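Local coordinates for pantothenate kinase (PDB 3TQC), which transfers a phosphate from ATP to (R)-pantothenate, the first of five steps in making coenzyme A, at residues Asn124-Thr129 / Asp195-Val200; Lys90-Ile95 / Asn165-Gly170; Tyr135-Leu140 / Tyr183-Arg188. All coordinates share one frame; numbering follows the deposited sequence.

Interaction 1: residues Asn124-Thr129 / Asp195-Val200; sequences NVEVIT and DQPDIV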
ATOM      1  N   ASN B 124     -24.619  -1.828   0.956  1.00 23.67           N
ATOM      2  CA  ASN B 124     -24.256  -1.988   2.362  1.00 23.89           C
ATOM      3  C   ASN B 124     -22.929  -1.325   2.643  1.00 22.23           C
ATOM      4  O   ASN B 124     -21.877  -1.820   2.243  1.00 20.93           O
ATOM      5  CB  ASN B 124     -24.237  -3.459   2.754  1.00 24.68           C
ATOM      6  CG  ASN B 124     -25.615  -4.072   2.705  1.00 27.79           C
ATOM      7  OD1 ASN B 124     -26.596  -3.414   3.040  1.00 30.48           O
ATOM      8  ND2 ASN B 124     -25.702  -5.332   2.280  1.00 30.18           N
ATOM      9  N   VAL B 125     -22.991  -0.173   3.299  1.00 22.02           N
ATOM     10  CA  VAL B 125     -21.800   0.629   3.499  1.00 21.37           C
ATOM     11  C   VAL B 125     -21.644   0.969   4.958  1.00 21.52           C
ATOM     12  O   VAL B 125     -22.579   1.466   5.572  1.00 22.26           O
ATOM     13  CB  VAL B 125     -21.851   1.903   2.647  1.00 21.21           C
ATOM     14  CG1 VAL B 125     -20.494   2.634   2.682  1.00 20.67           C
ATOM     15  CG2 VAL B 125     -22.227   1.534   1.216  1.00 20.61           C
ATOM     16  N   GLU B 126     -20.460   0.700   5.503  1.00 21.24           N
ATOM     17  CA  GLU B 126     -20.183   0.954   6.921  1.00 22.33           C
ATOM     18  C   GLU B 126     -19.018   1.876   7.123  1.00 21.15           C
ATOM     19  O   GLU B 126     -18.091   1.890   6.330  1.00 20.04           O
ATOM     20  CB  GLU B 126     -19.888  -0.340   7.670  1.00 22.77           C
ATOM     21  CG  GLU B 126     -21.025  -1.304   7.642  1.00 26.01           C
ATOM     22  CD  GLU B 126     -22.177  -0.915   8.543  1.00 31.47           C
ATOM     23  OE1 GLU B 126     -22.287   0.252   8.988  1.00 34.57           O
ATOM     24  OE2 GLU B 126     -23.007  -1.799   8.801  1.00 35.22           O
ATOM     25  N   VAL B 127     -19.069   2.638   8.210  1.00 21.87           N
ATOM     26  CA  VAL B 127     -17.982   3.529   8.550  1.00 21.62           C
ATOM     27  C   VAL B 127     -17.328   3.048   9.834  1.00 22.46           C
ATOM     28  O   VAL B 127     -18.021   2.777  10.836  1.00 23.27           O
ATOM     29  CB  VAL B 127     -18.482   4.959   8.701  1.00 22.00           C
ATOM     30  CG1 VAL B 127     -17.405   5.864   9.335  1.00 21.57           C
ATOM     31  CG2 VAL B 127     -18.908   5.493   7.345  1.00 21.68           C
ATOM     32  N   ILE B 128     -16.002   2.903   9.781  1.00 21.96           N
ATOM     33  CA  ILE B 128     -15.195   2.619  10.964  1.00 22.22           C
ATOM     34  C   ILE B 128     -14.352   3.840  11.253  1.00 22.32           C
ATOM     35  O   ILE B 128     -13.563   4.247  10.407  1.00 21.01           O
ATOM     36  CB  ILE B 128     -14.189   1.455  10.763  1.00 21.95           C
ATOM     37  CG1 ILE B 128     -14.894   0.162  10.423  1.00 22.33           C
ATOM     38  CG2 ILE B 128     -13.345   1.265  12.023  1.00 21.43           C
ATOM     39  CD1 ILE B 128     -16.026  -0.081  11.303  1.00 25.88           C
ATOM     40  N   THR B 129     -14.506   4.417  12.442  1.00 23.53           N
ATOM     41  CA  THR B 129     -13.625   5.497  12.860  1.00 24.06           C
ATOM     42  C   THR B 129     -12.514   4.872  13.661  1.00 24.26           C
ATOM     43  O   THR B 129     -12.738   4.018  14.510  1.00 24.86           O
ATOM     44  CB  THR B 129     -14.334   6.637  13.668  1.00 25.09           C
ATOM     45  OG1 THR B 129     -13.345   7.579  14.116  1.00 27.04           O
ATOM     46  CG2 THR B 129     -15.072   6.109  14.870  1.00 25.04           C
ATOM     47  N   ASP B 195     -20.587  -6.172   9.482  1.00 24.73           N
ATOM     48  CA  ASP B 195     -20.950  -7.526   9.093  1.00 25.31           C
ATOM     49  C   ASP B 195     -20.865  -7.775   7.583  1.00 24.27           C
ATOM     50  O   ASP B 195     -21.890  -7.906   6.896  1.00 24.84           O
ATOM     51  CB  ASP B 195     -22.351  -7.863   9.601  1.00 26.50           C
ATOM     52  CG  ASP B 195     -22.743  -9.304   9.300  1.00 29.13           C
ATOM     53  OD1 ASP B 195     -21.830 -10.165   9.265  1.00 26.15           O
ATOM     54  OD2 ASP B 195     -23.962  -9.570   9.106  1.00 32.84           O
ATOM     55  N   GLN B 196     -19.637  -7.899   7.101  1.00 22.68           N
ATOM     56  CA  GLN B 196     -19.336  -8.064   5.671  1.00 22.01           C
ATOM     57  C   GLN B 196     -20.182  -7.185   4.760  1.00 21.54           C
ATOM     58  O   GLN B 196     -20.835  -7.675   3.854  1.00 22.52           O
ATOM     59  CB  GLN B 196     -19.410  -9.538   5.261  1.00 21.88           C
ATOM     60  CG  GLN B 196     -18.327 -10.364   5.918  1.00 21.28           C
ATOM     61  CD  GLN B 196     -16.932  -9.981   5.451  1.00 19.81           C
ATOM     62  OE1 GLN B 196     -16.047  -9.687   6.262  1.00 19.47           O
ATOM     63  NE2 GLN B 196     -16.722 -10.007   4.145  1.00 15.72           N
ATOM     64  N   PRO B 197     -20.152  -5.867   4.996  1.00 21.27           N
ATOM     65  CA  PRO B 197     -20.845  -4.969   4.087  1.00 20.98           C
ATOM     66  C   PRO B 197     -20.102  -4.978   2.758  1.00 20.65           C
ATOM     67  O   PRO B 197     -19.078  -5.645   2.618  1.00 20.17           O
ATOM     68  CB  PRO B 197     -20.682  -3.620   4.760  1.00 20.64           C
ATOM     69  CG  PRO B 197     -19.346  -3.721   5.427  1.00 19.12           C
ATOM     70  CD  PRO B 197     -19.240  -5.132   5.901  1.00 20.25           C
ATOM     71  N   ASP B 198     -20.605  -4.249   1.783  1.00 20.54           N
ATOM     72  CA  ASP B 198     -19.942  -4.196   0.505  1.00 20.17           C
ATOM     73  C   ASP B 198     -18.766  -3.247   0.582  1.00 18.98           C
ATOM     74  O   ASP B 198     -17.758  -3.438  -0.086  1.00 18.42           O
ATOM     75  CB  ASP B 198     -20.937  -3.732  -0.549  1.00 21.25           C
ATOM     76  CG  ASP B 198     -22.097  -4.673  -0.673  1.00 23.47           C
ATOM     77  OD1 ASP B 198     -21.839  -5.830  -1.103  1.00 23.91           O
ATOM     78  OD2 ASP B 198     -23.234  -4.263  -0.314  1.00 24.31           O
ATOM     79  N   ILE B 199     -18.915  -2.212   1.404  1.00 18.76           N
ATOM     80  CA  ILE B 199     -17.905  -1.178   1.542  1.00 17.95           C
ATOM     81  C   ILE B 199     -17.734  -0.818   3.003  1.00 18.05           C
ATOM     82  O   ILE B 199     -18.721  -0.706   3.754  1.00 19.01           O
ATOM     83  CB  ILE B 199     -18.294   0.087   0.760  1.00 18.04           C
ATOM     84  CG1 ILE B 199     -18.419  -0.231  -0.746  1.00 17.47           C
ATOM     85  CG2 ILE B 199     -17.299   1.212   1.042  1.00 17.00           C
ATOM     86  CD1 ILE B 199     -19.007   0.934  -1.588  1.00 17.63           C
ATOM     87  N   VAL B 200     -16.476  -0.675   3.415  1.00 17.16           N
ATOM     88  CA  VAL B 200     -16.157  -0.130   4.707  1.00 16.74           C
ATOM     89  C   VAL B 200     -15.422   1.162   4.453  1.00 16.96           C
ATOM     90  O   VAL B 200     -14.449   1.192   3.696  1.00 16.83           O
ATOM     91  CB  VAL B 200     -15.248  -1.078   5.517  1.00 17.20           C
ATOM     92  CG1 VAL B 200     -14.809  -0.406   6.817  1.00 14.12           C
ATOM     93  CG2 VAL B 200     -15.972  -2.409   5.776  1.00 16.06           C
TER
HETATM   94  O   HOH W   1     -23.567  -7.021   1.950  1.00 31.24           O
HETATM   95  O   HOH W   2     -21.952  -4.179   8.195  1.00 13.15           O
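Asn124 O is gripped by two backbone amides in a row, Asp198 N at 2.8 Å and Ile199 N at 3.1 Å. The second comes in nearly along the C=O axis, while the first is bent, with 135° at its hydrogen. Asp198 closes a small ring of bonds by returning its carboxylate to the same residue: OD2 takes the Asn124 N-H at 3.1 Å on its anti lone pair, the one turned away from OD1. Its CG stands beside its own backbone N (chi1 -61°), which brings OD2 across to Asn124 although its CB does not head for that segment. The Asn124 amide lies almost parallel to this carboxylate, and ND2 reaches instead for a water, 2.7 Å away. Asp198 OD1, the other carboxylate oxygen, is paired with Lys90 in a salt bridge.

Beyond this start the chains run parallel as true strands. Glu126 N binds Ile199 O at 2.8 Å and nearly straight (166°). On one face of the sheet Val125 CG1 lies alongside Ile199 CG2, 3.9 Å apart, with Leu116 of helix 105-116 packing on Ile199. On the other face Glu126 bends over Pro197, its CG 3.7 Å from the ring's CG, and the Ile128 and Val200 side chains cross at a slant, CG1 against CG1. The Glu126 carboxylate goes on to a water that also accepts from Asp195 N.

Strand 125-129 is the edge strand of the P-loop kinase core. With Lys90 on one oxygen and a backbone N-H on the other, Asp198 is probably held as a carboxylate, pinning the start of both strands.

Interaction 2: residues Lys90-Ile95 / Asn165-Gly170; sequences KVPYII and NAIKSG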
ATOM      1  N   LYS B  90     -16.764 -12.740  -1.778  1.00 25.87           N
ATOM      2  CA  LYS B  90     -15.979 -11.521  -1.655  1.00 24.51           C
ATOM      3  C   LYS B  90     -15.880 -11.026  -0.216  1.00 23.45           C
ATOM      4  O   LYS B  90     -16.699 -11.341   0.646  1.00 23.66           O
ATOM      5  CB  LYS B  90     -16.564 -10.410  -2.523  1.00 24.47           C
ATOM      6  CG  LYS B  90     -17.864  -9.811  -1.987  1.00 25.93           C
ATOM      7  CD  LYS B  90     -18.537  -8.927  -3.038  1.00 27.47           C
ATOM      8  CE  LYS B  90     -19.823  -8.295  -2.494  1.00 29.16           C
ATOM      9  NZ  LYS B  90     -19.547  -7.057  -1.690  1.00 28.14           N
ATOM     10  N   VAL B  91     -14.852 -10.233   0.012  1.00 21.91           N
ATOM     11  CA  VAL B  91     -14.693  -9.492   1.230  1.00 20.90           C
ATOM     12  C   VAL B  91     -14.997  -8.025   0.849  1.00 20.98           C
ATOM     13  O   VAL B  91     -15.065  -7.700  -0.343  1.00 20.58           O
ATOM     14  CB  VAL B  91     -13.260  -9.634   1.785  1.00 20.03           C
ATOM     15  CG1 VAL B  91     -13.038 -11.012   2.328  1.00 20.32           C
ATOM     16  CG2 VAL B  91     -12.245  -9.316   0.726  1.00 17.05           C
ATOM     17  N   PRO B  92     -15.154  -7.141   1.851  1.00 20.62           N
ATOM     18  CA  PRO B  92     -15.550  -5.769   1.557  1.00 20.11           C
ATOM     19  C   PRO B  92     -14.433  -4.958   0.917  1.00 19.13           C
ATOM     20  O   PRO B  92     -13.250  -5.208   1.136  1.00 19.27           O
ATOM     21  CB  PRO B  92     -15.901  -5.191   2.940  1.00 20.18           C
ATOM     22  CG  PRO B  92     -16.131  -6.387   3.818  1.00 21.58           C
ATOM     23  CD  PRO B  92     -15.099  -7.379   3.299  1.00 21.14           C
ATOM     24  N   TYR B  93     -14.837  -4.009   0.102  1.00 18.27           N
ATOM     25  CA  TYR B  93     -13.944  -3.011  -0.420  1.00 17.50           C
ATOM     26  C   TYR B  93     -13.808  -1.954   0.671  1.00 16.67           C
ATOM     27  O   TYR B  93     -14.812  -1.490   1.180  1.00 17.59           O
ATOM     28  CB  TYR B  93     -14.545  -2.407  -1.682  1.00 16.67           C
ATOM     29  CG  TYR B  93     -13.563  -1.597  -2.464  1.00 17.41           C
ATOM     30  CD1 TYR B  93     -12.819  -2.168  -3.472  1.00 16.89           C
ATOM     31  CD2 TYR B  93     -13.382  -0.241  -2.199  1.00 16.03           C
ATOM     32  CE1 TYR B  93     -11.915  -1.427  -4.185  1.00 17.21           C
ATOM     33  CE2 TYR B  93     -12.478   0.499  -2.893  1.00 16.02           C
ATOM     34  CZ  TYR B  93     -11.755  -0.091  -3.901  1.00 16.91           C
ATOM     35  OH  TYR B  93     -10.845   0.653  -4.609  1.00 16.06           O
ATOM     36  N   ILE B  94     -12.586  -1.602   1.050  1.00 15.92           N
ATOM     37  CA  ILE B  94     -12.377  -0.657   2.143  1.00 15.65           C
ATOM     38  C   ILE B  94     -11.729   0.612   1.640  1.00 15.12           C
ATOM     39  O   ILE B  94     -10.660   0.567   1.035  1.00 15.29           O
ATOM     40  CB  ILE B  94     -11.506  -1.235   3.250  1.00 15.98           C
ATOM     41  CG1 ILE B  94     -12.105  -2.545   3.779  1.00 16.23           C
ATOM     42  CG2 ILE B  94     -11.375  -0.232   4.373  1.00 15.72           C
ATOM     43  CD1 ILE B  94     -11.577  -2.947   5.159  1.00 16.40           C
ATOM     44  N   ILE B  95     -12.381   1.736   1.909  1.00 14.80           N
ATOM     45  CA  ILE B  95     -11.913   3.035   1.482  1.00 14.77           C
ATOM     46  C   ILE B  95     -11.421   3.800   2.714  1.00 15.37           C
ATOM     47  O   ILE B  95     -12.165   3.975   3.673  1.00 16.52           O
ATOM     48  CB  ILE B  95     -13.040   3.826   0.811  1.00 14.83           C
ATOM     49  CG1 ILE B  95     -13.514   3.117  -0.461  1.00 15.94           C
ATOM     50  CG2 ILE B  95     -12.595   5.249   0.467  1.00 13.21           C
ATOM     51  CD1 ILE B  95     -14.876   3.667  -0.991  1.00 16.12           C
ATOM     52  N   ASN B 165      -7.998  -7.016   9.623  1.00 17.54           N
ATOM     53  CA  ASN B 165      -7.662  -8.357   9.188  1.00 17.95           C
ATOM     54  C   ASN B 165      -8.905  -9.225   9.172  1.00 17.92           C
ATOM     55  O   ASN B 165      -9.145  -9.941   8.227  1.00 17.19           O
ATOM     56  CB  ASN B 165      -6.608  -8.979  10.115  1.00 18.67           C
ATOM     57  CG  ASN B 165      -6.179 -10.351   9.669  1.00 19.70           C
ATOM     58  OD1 ASN B 165      -5.625 -10.510   8.585  1.00 21.73           O
ATOM     59  ND2 ASN B 165      -6.435 -11.356  10.500  1.00 18.24           N
ATOM     60  N   ALA B 166      -9.691  -9.150  10.235  1.00 18.66           N
ATOM     61  CA  ALA B 166     -10.894  -9.959  10.324  1.00 19.29           C
ATOM     62  C   ALA B 166     -11.868  -9.609   9.194  1.00 18.50           C
ATOM     63  O   ALA B 166     -12.473 -10.488   8.581  1.00 18.09           O
ATOM     64  CB  ALA B 166     -11.540  -9.782  11.663  1.00 20.41           C
ATOM     65  N   ILE B 167     -12.006  -8.323   8.902  1.00 17.50           N
ATOM     66  CA  ILE B 167     -12.932  -7.905   7.855  1.00 16.94           C
ATOM     67  C   ILE B 167     -12.452  -8.440   6.509  1.00 16.54           C
ATOM     68  O   ILE B 167     -13.230  -8.978   5.740  1.00 16.19           O
ATOM     69  CB  ILE B 167     -13.134  -6.388   7.850  1.00 16.28           C
ATOM     70  CG1 ILE B 167     -13.891  -5.976   9.121  1.00 17.49           C
ATOM     71  CG2 ILE B 167     -13.933  -5.941   6.625  1.00 14.56           C
ATOM     72  CD1 ILE B 167     -13.968  -4.493   9.338  1.00 15.05           C
ATOM     73  N   LYS B 168     -11.154  -8.340   6.269  1.00 16.50           N
ATOM     74  CA  LYS B 168     -10.563  -8.731   5.005  1.00 16.41           C
ATOM     75  C   LYS B 168     -10.344 -10.219   4.930  1.00 17.27           C
ATOM     76  O   LYS B 168      -9.880 -10.724   3.904  1.00 17.48           O
ATOM     77  CB  LYS B 168      -9.247  -7.983   4.780  1.00 16.29           C
ATOM     78  CG  LYS B 168      -9.450  -6.561   4.228  1.00 15.90           C
ATOM     79  CD  LYS B 168     -10.118  -6.584   2.856  1.00 15.51           C
ATOM     80  CE  LYS B 168      -9.849  -5.316   2.074  1.00 14.21           C
ATOM     81  NZ  LYS B 168     -10.482  -5.357   0.744  1.00 12.75           N
ATOM     82  N   SER B 169     -10.682 -10.917   6.011  1.00 18.28           N
ATOM     83  CA  SER B 169     -10.709 -12.362   6.027  1.00 19.14           C
ATOM     84  C   SER B 169     -12.123 -12.907   5.786  1.00 20.52           C
ATOM     85  O   SER B 169     -12.300 -14.096   5.648  1.00 21.88           O
ATOM     86  CB  SER B 169     -10.180 -12.871   7.349  1.00 19.79           C
ATOM     87  OG  SER B 169      -8.872 -12.427   7.554  1.00 17.79           O
ATOM     88  N   GLY B 170     -13.125 -12.038   5.728  1.00 21.06           N
ATOM     89  CA  GLY B 170     -14.499 -12.469   5.475  1.00 22.22           C
ATOM     90  C   GLY B 170     -15.289 -12.765   6.731  1.00 23.55           C
ATOM     91  O   GLY B 170     -16.427 -13.250   6.641  1.00 24.78           O
TER
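Ile167, in the last turn of helix 157-168, meets Pro92 at about a right angle on the chain that leads into strand 93-99. Its CG2 branch, anti to the backbone N, sits 3.6 Å from Pro92 CG and also touches Ile94 CD1 at 4.1 Å. Ile167 O rests against Pro92 CD on the same ring.

The next residue, Lys168, takes a different course. It starts away from the strand, then kinks at chi2 (-63°) and runs out nearly straight, bringing its end back across the contact. On the way the chain crosses Val91 at about a right angle, CD against CG2, and runs past Ile94 in the opposite direction, CE 4.0 Å from Ile94 CG1. NZ then donates to Pro92 O at 2.8 Å, in the plane of that carbonyl. The ammonium also forms a salt bridge with Asp228, whose OD2 accepts from Ile94 N as well, so a buried charge is matched at the head of the strand.

Val91 points its CG1 at the end of the helix, 3.5 Å from Lys168 O and 3.6 Å from Gly170 N. There Gly170, at positive phi (91°), turns the chain out of the helix, and its N bonds back to Ile167 O at 3.1 Å. Just before it, Ser169 O accepts from Lys320 of the second subunit, which also packs on Val91.

A Schellman motif thus ends the helix against the entry to strand 93-99, the central-sheet strand that leads into the Walker A P-loop of this kinase family.

Interaction 3: residues Tyr135-Leu140 / Tyr183-Arg188; sequences YSNAKL and YYDIVR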
ATOM      1  N   TYR B 135      -6.480   4.156  23.004  1.00 29.49           N
ATOM      2  CA  TYR B 135      -6.437   3.652  24.371  1.00 31.21           C
ATOM      3  C   TYR B 135      -7.341   4.536  25.229  1.00 31.75           C
ATOM      4  O   TYR B 135      -7.487   5.728  24.964  1.00 31.41           O
ATOM      5  CB  TYR B 135      -5.007   3.667  24.939  1.00 32.57           C
ATOM      6  CG  TYR B 135      -4.031   2.672  24.310  1.00 33.78           C
ATOM      7  CD1 TYR B 135      -4.269   1.300  24.353  1.00 34.67           C
ATOM      8  CD2 TYR B 135      -2.852   3.111  23.706  1.00 34.94           C
ATOM      9  CE1 TYR B 135      -3.374   0.392  23.787  1.00 35.12           C
ATOM     10  CE2 TYR B 135      -1.949   2.211  23.140  1.00 35.41           C
ATOM     11  CZ  TYR B 135      -2.211   0.855  23.187  1.00 35.43           C
ATOM     12  OH  TYR B 135      -1.303  -0.028  22.637  1.00 35.54           O
ATOM     13  N   SER B 136      -7.945   3.955  26.255  1.00 32.74           N
ATOM     14  CA  SER B 136      -8.761   4.719  27.184  1.00 34.26           C
ATOM     15  C   SER B 136      -7.928   5.792  27.866  1.00 35.60           C
ATOM     16  O   SER B 136      -6.695   5.709  27.906  1.00 35.64           O
ATOM     17  CB  SER B 136      -9.318   3.800  28.258  1.00 35.79           C
ATOM     18  OG  SER B 136      -8.248   3.215  28.966  1.00 37.07           O
ATOM     19  N   ASN B 137      -8.606   6.791  28.420  1.00 36.78           N
ATOM     20  CA  ASN B 137      -7.919   7.857  29.156  1.00 38.34           C
ATOM     21  C   ASN B 137      -7.074   7.292  30.296  1.00 40.29           C
ATOM     22  O   ASN B 137      -5.939   7.713  30.493  1.00 40.97           O
ATOM     23  CB  ASN B 137      -8.910   8.896  29.689  1.00 39.26           C
ATOM     24  CG  ASN B 137      -9.466   9.802  28.596  1.00 37.57           C
ATOM     25  OD1 ASN B 137      -8.974   9.822  27.471  1.00 37.32           O
ATOM     26  ND2 ASN B 137     -10.500  10.563  28.933  1.00 38.46           N
ATOM     27  N   ALA B 138      -7.615   6.318  31.018  1.00 41.69           N
ATOM     28  CA  ALA B 138      -6.894   5.709  32.132  1.00 44.08           C
ATOM     29  C   ALA B 138      -5.562   5.090  31.674  1.00 44.03           C
ATOM     30  O   ALA B 138      -4.542   5.269  32.335  1.00 45.35           O
ATOM     31  CB  ALA B 138      -7.765   4.667  32.816  1.00 45.09           C
ATOM     32  N   LYS B 139      -5.573   4.371  30.552  1.00 42.63           N
ATOM     33  CA  LYS B 139      -4.334   3.797  30.001  1.00 42.74           C
ATOM     34  C   LYS B 139      -3.386   4.882  29.521  1.00 42.39           C
ATOM     35  O   LYS B 139      -2.181   4.794  29.745  1.00 43.68           O
ATOM     36  CB  LYS B 139      -4.603   2.842  28.834  1.00 40.94           C
ATOM     37  CG  LYS B 139      -5.098   1.457  29.234  1.00 43.37           C
ATOM     38  CD  LYS B 139      -5.191   0.578  27.981  1.00 43.78           C
ATOM     39  CE  LYS B 139      -6.162  -0.594  28.130  1.00 45.49           C
ATOM     40  NZ  LYS B 139      -6.470  -1.209  26.786  1.00 44.72           N
ATOM     41  N   LEU B 140      -3.931   5.890  28.849  1.00 41.29           N
ATOM     42  CA  LEU B 140      -3.126   7.002  28.358  1.00 41.12           C
ATOM     43  C   LEU B 140      -2.484   7.755  29.508  1.00 43.87           C
ATOM     44  O   LEU B 140      -1.354   8.209  29.386  1.00 44.50           O
ATOM     45  CB  LEU B 140      -3.953   7.975  27.507  1.00 39.28           C
ATOM     46  CG  LEU B 140      -4.485   7.478  26.156  1.00 36.17           C
ATOM     47  CD1 LEU B 140      -5.515   8.470  25.641  1.00 33.32           C
ATOM     48  CD2 LEU B 140      -3.371   7.280  25.147  1.00 33.13           C
ATOM     49  N   TYR B 183     -17.498  12.358  26.103  1.00 43.04           N
ATOM     50  CA  TYR B 183     -16.784  11.891  27.285  1.00 44.08           C
ATOM     51  C   TYR B 183     -15.271  11.861  27.077  1.00 42.31           C
ATOM     52  O   TYR B 183     -14.522  11.538  28.000  1.00 43.06           O
ATOM     53  CB  TYR B 183     -17.297  10.512  27.689  1.00 44.90           C
ATOM     54  CG  TYR B 183     -18.795  10.506  27.937  1.00 48.41           C
ATOM     55  CD1 TYR B 183     -19.353  11.294  28.945  1.00 51.62           C
ATOM     56  CD2 TYR B 183     -19.653   9.733  27.157  1.00 49.50           C
ATOM     57  CE1 TYR B 183     -20.724  11.307  29.171  1.00 53.70           C
ATOM     58  CE2 TYR B 183     -21.026   9.735  27.383  1.00 51.23           C
ATOM     59  CZ  TYR B 183     -21.553  10.526  28.388  1.00 53.56           C
ATOM     60  OH  TYR B 183     -22.913  10.536  28.604  1.00 55.68           O
ATOM     61  N   TYR B 184     -14.832  12.209  25.867  1.00 39.79           N
ATOM     62  CA  TYR B 184     -13.414  12.254  25.518  1.00 38.47           C
ATOM     63  C   TYR B 184     -12.742  10.948  25.910  1.00 37.74           C
ATOM     64  O   TYR B 184     -11.685  10.942  26.544  1.00 38.20           O
ATOM     65  CB  TYR B 184     -12.759  13.431  26.228  1.00 39.78           C
ATOM     66  CG  TYR B 184     -11.388  13.791  25.736  1.00 39.00           C
ATOM     67  CD1 TYR B 184     -11.158  14.075  24.396  1.00 38.15           C
ATOM     68  CD2 TYR B 184     -10.323  13.878  26.624  1.00 40.52           C
ATOM     69  CE1 TYR B 184      -9.892  14.422  23.951  1.00 38.46           C
ATOM     70  CE2 TYR B 184      -9.061  14.221  26.197  1.00 40.40           C
ATOM     71  CZ  TYR B 184      -8.845  14.495  24.866  1.00 39.76           C
ATOM     72  OH  TYR B 184      -7.579  14.840  24.450  1.00 40.73           O
ATOM     73  N   ASP B 185     -13.385   9.843  25.553  1.00 36.52           N
ATOM     74  CA  ASP B 185     -12.947   8.534  25.990  1.00 36.60           C
ATOM     75  C   ASP B 185     -13.650   7.393  25.244  1.00 35.64           C
ATOM     76  O   ASP B 185     -14.721   7.574  24.665  1.00 34.94           O
ATOM     77  CB  ASP B 185     -13.178   8.387  27.500  1.00 38.35           C
ATOM     78  CG  ASP B 185     -12.222   7.405  28.151  1.00 38.63           C
ATOM     79  OD1 ASP B 185     -11.474   6.715  27.417  1.00 36.46           O
ATOM     80  OD2 ASP B 185     -12.222   7.328  29.400  1.00 37.95           O
ATOM     81  N   ILE B 186     -13.017   6.221  25.254  1.00 35.47           N
ATOM     82  CA  ILE B 186     -13.652   4.986  24.812  1.00 35.19           C
ATOM     83  C   ILE B 186     -14.848   4.719  25.718  1.00 37.53           C
ATOM     84  O   ILE B 186     -14.781   4.951  26.937  1.00 38.81           O
ATOM     85  CB  ILE B 186     -12.685   3.768  24.937  1.00 35.12           C
ATOM     86  CG1 ILE B 186     -11.495   3.900  23.976  1.00 33.23           C
ATOM     87  CG2 ILE B 186     -13.427   2.459  24.721  1.00 33.87           C
ATOM     88  CD1 ILE B 186     -11.874   4.121  22.529  1.00 30.01           C
ATOM     89  N   VAL B 187     -15.942   4.257  25.121  1.00 38.07           N
ATOM     90  CA  VAL B 187     -17.117   3.834  25.870  1.00 40.71           C
ATOM     91  C   VAL B 187     -17.003   2.320  26.070  1.00 42.03           C
ATOM     92  O   VAL B 187     -17.123   1.540  25.113  1.00 40.86           O
ATOM     93  CB  VAL B 187     -18.451   4.175  25.130  1.00 40.71           C
ATOM     94  CG1 VAL B 187     -19.650   3.909  26.039  1.00 42.00           C
ATOM     95  CG2 VAL B 187     -18.465   5.628  24.627  1.00 40.09           C
ATOM     96  N   ARG B 188     -16.745   1.923  27.312  1.00 44.77           N
ATOM     97  CA  ARG B 188     -16.565   0.521  27.704  1.00 46.50           C
ATOM     98  C   ARG B 188     -17.798  -0.323  27.377  1.00 46.76           C
ATOM     99  O   ARG B 188     -18.933   0.111  27.589  1.00 47.34           O
ATOM    100  CB  ARG B 188     -16.270   0.467  29.214  1.00 49.09           C
ATOM    101  CG  ARG B 188     -16.200  -0.929  29.865  1.00 52.87           C
ATOM    102  CD  ARG B 188     -14.762  -1.398  30.109  1.00 55.71           C
ATOM    103  NE  ARG B 188     -14.689  -2.450  31.133  1.00 59.65           N
ATOM    104  CZ  ARG B 188     -13.620  -3.222  31.354  1.00 61.77           C
ATOM    105  NH1 ARG B 188     -12.513  -3.079  30.628  1.00 60.45           N
ATOM    106  NH2 ARG B 188     -13.655  -4.150  32.310  1.00 64.49           N
TER
HETATM  107  O   HOH W   3     -10.423   6.118  30.876  1.00 12.33           O
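Asn137 and Asp185 lay their flat ends one over the other, amide and carboxylate planes 15° apart, and this stack is the close-fitting part of the contact. Asn137 CG stands beside its backbone N (chi1 -74°), which turns the amide toward the strand, where ND2 donates to Tyr184 O at 2.7 Å. The bond is bent, 134° at the hydrogen, and the oxygen lies somewhat out of the amide plane. Asn137 OD1 turns to Lys149, which also makes a cation-pi contact with the Tyr184 ring.

Asp185 OD1 takes the Asn137 backbone N-H at 3.0 Å, from well above the carboxylate plane. The same oxygen rests on Ser136 CA, 3.4 Å away, and has a weak bond from its neighbour Ile186 N. Asp185 belongs with Tyr184 to a G1 bulge facing Ser180 in the small antiparallel sheet. Ile186 itself makes a looser contact, its CG1 4.2 Å from Ser136 N. Ser136 is the N-cap, and its OG receives a weak capping bond from Lys139 N.

Toward solvent the fit slackens. Asp185 OD2 is bridged by a water, 2.6 Å away, which accepts from the N-H of Ala138, an exposed residue in the first turn of helix 137-142.

The carboxylate therefore sits at a helix N-terminus, meeting one amide of the first turn directly and a second through water. Such a place, where the helix dipole should favour negative charge, would probably keep Asp185 ionised; its bonds tie the start of helix 137-142 to the edge strand 185-187.

Overall arrangement
Interactions 1 and 2 adjoin, their centres 9 Å apart, on neighbouring strands 93-99 and 199-203 of the seven-stranded sheet. A probable hydrogen bond between Val200 O and Ile95 N joins them directly, and their segments alternate along the chain. Interaction 3 lies farther out, 24 Å from interaction 1 and 27 Å from interaction 2 between centres, on the small three-stranded antiparallel sheet. Its two segments fall within the loop closed by 124-129 and 195-200. The excursion from the edge strand 125-129 thus passes through helix 137-142, helix 157-168 and the small sheet before returning as strand 199-203, with interaction 2 fixing helix 157-168 to the core midway.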